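Local coordinates for development-specific protein S (PDB 1NPS) that is induced during fruiting body formation and assembles on the myxospore surface in the presence of calcium, its N-terminal domain binding two calcium ions, at residues A[41-44]-A[45-49]. Residues are numbered along the deposited sequence; the frame is centred on the assembly and turned at random.
Sequences VKVP and PGVKA
V43 and V47 meet across a tight turn, and the V43 methyl CG1 presses on the V47 backbone. V43 CG1 lies 3.0 Å from V47 O, a very close approach for a methyl. The first torsion of V43 (-173°) sets CG1 opposite its own N and directs it at this carbonyl. The two valine side chains are less close, with V43 CG1 and V47 CG2 4.3 Å apart. V47 CG2 packs nearer to P44, at 3.4 Å from P44 O and 3.9 Å from P44 CG. The proline ring and the valine run at a slant to one another. The P44-P45 junction is tight too, with P44 CB 3.4 Å from P45 CD. V43 and V47 are buried, and V43 also touches V64 of strand 61-64.

The solvent side is looser. P45 is exposed, although its ring is pressed on P44. K48 turns outward, and its NZ forms a salt bridge with E63.

P44 to V47 form a type II beta turn. G46 has a positive phi (91°), which suits the third position, one that glycine commonly fills. The turn joins strand 40-42 to strand 47-52, which belong to different sheets, and so links the two Greek key motifs of this N-terminal domain. A backbone bond of K48 with I84 ties the second arm to its sheet, and one of G46 with V86 holds the turn beside the end of strand 80-85. Within the bend, apolar side chains pack on one another and on carbonyl oxygens, so van der Waals contact and backbone shape hold it.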
loop_
_atom_site.group_PDB
_atom_site.type_symbol
_atom_site.label_atom_id
_atom_site.label_comp_id
_atom_site.label_asym_id
_atom_site.label_seq_id
_atom_site.Cartn_x
_atom_site.Cartn_y
_atom_site.Cartn_z
ATOM N N VAL A 41 6.903 0.001 -0.719
ATOM C CA VAL A 41 6.243 -0.831 0.269
ATOM C C VAL A 41 7.049 -2.065 0.648
ATOM O O VAL A 41 7.712 -2.680 -0.193
ATOM C CB VAL A 41 4.881 -1.340 -0.270
ATOM C CG1 VAL A 41 4.133 -2.113 0.809
ATOM C CG2 VAL A 41 4.034 -0.183 -0.782
ATOM N N LYS A 42 6.991 -2.418 1.927
ATOM C CA LYS A 42 7.654 -3.609 2.434
ATOM C C LYS A 42 6.549 -4.630 2.682
ATOM O O LYS A 42 5.486 -4.295 3.211
ATOM C CB LYS A 42 8.408 -3.321 3.739
ATOM C CG LYS A 42 9.692 -2.518 3.568
ATOM C CD LYS A 42 10.494 -2.487 4.856
ATOM C CE LYS A 42 11.783 -1.720 4.665
ATOM N NZ LYS A 42 12.590 -1.649 5.909
ATOM N N VAL A 43 6.759 -5.854 2.222
ATOM C CA VAL A 43 5.771 -6.897 2.413
ATOM C C VAL A 43 6.461 -8.152 2.945
ATOM O O VAL A 43 7.179 -8.821 2.211
ATOM C CB VAL A 43 5.030 -7.216 1.078
ATOM C CG1 VAL A 43 3.873 -8.184 1.312
ATOM C CG2 VAL A 43 4.532 -5.937 0.433
ATOM N N PRO A 44 6.276 -8.461 4.243
ATOM C CA PRO A 44 6.891 -9.644 4.841
ATOM C C PRO A 44 6.066 -10.881 4.501
ATOM O O PRO A 44 4.949 -10.764 3.981
ATOM C CB PRO A 44 6.809 -9.335 6.336
ATOM C CG PRO A 44 5.499 -8.656 6.446
ATOM C CD PRO A 44 5.527 -7.699 5.260
ATOM N N PRO A 45 6.600 -12.079 4.797
ATOM C CA PRO A 45 5.932 -13.362 4.543
ATOM C C PRO A 45 4.553 -13.443 5.208
ATOM O O PRO A 45 4.331 -12.849 6.256
ATOM C CB PRO A 45 6.890 -14.357 5.184
ATOM C CG PRO A 45 8.209 -13.758 4.880
ATOM C CD PRO A 45 7.994 -12.302 5.228
ATOM N N GLY A 46 3.623 -14.155 4.585
ATOM C CA GLY A 46 2.302 -14.295 5.171
ATOM C C GLY A 46 1.240 -13.274 4.800
ATOM O O GLY A 46 0.085 -13.471 5.156
ATOM N N VAL A 47 1.627 -12.175 4.144
ATOM C CA VAL A 47 0.689 -11.120 3.702
ATOM C C VAL A 47 1.020 -10.557 2.314
ATOM O O VAL A 47 2.146 -10.633 1.850
ATOM C CB VAL A 47 0.620 -9.887 4.660
ATOM C CG1 VAL A 47 -0.137 -10.224 5.930
ATOM C CG2 VAL A 47 2.011 -9.346 4.953
ATOM N N LYS A 48 0.016 -9.956 1.686
ATOM C CA LYS A 48 0.160 -9.329 0.373
ATOM C C LYS A 48 -0.801 -8.138 0.330
ATOM O O LYS A 48 -1.714 -8.030 1.157
ATOM C CB LYS A 48 -0.166 -10.305 -0.763
ATOM C CG LYS A 48 -1.638 -10.633 -0.913
ATOM C CD LYS A 48 -1.890 -11.281 -2.259
ATOM C CE LYS A 48 -3.368 -11.478 -2.526
ATOM N NZ LYS A 48 -3.593 -12.137 -3.845
ATOM N N ALA A 49 -0.576 -7.242 -0.621
ATOM C CA ALA A 49 -1.398 -6.052 -0.774
ATOM C C ALA A 49 -1.759 -5.812 -2.227
ATOM O O ALA A 49 -1.014 -6.163 -3.143
ATOM C CB ALA A 49 -0.649 -4.818 -0.234
#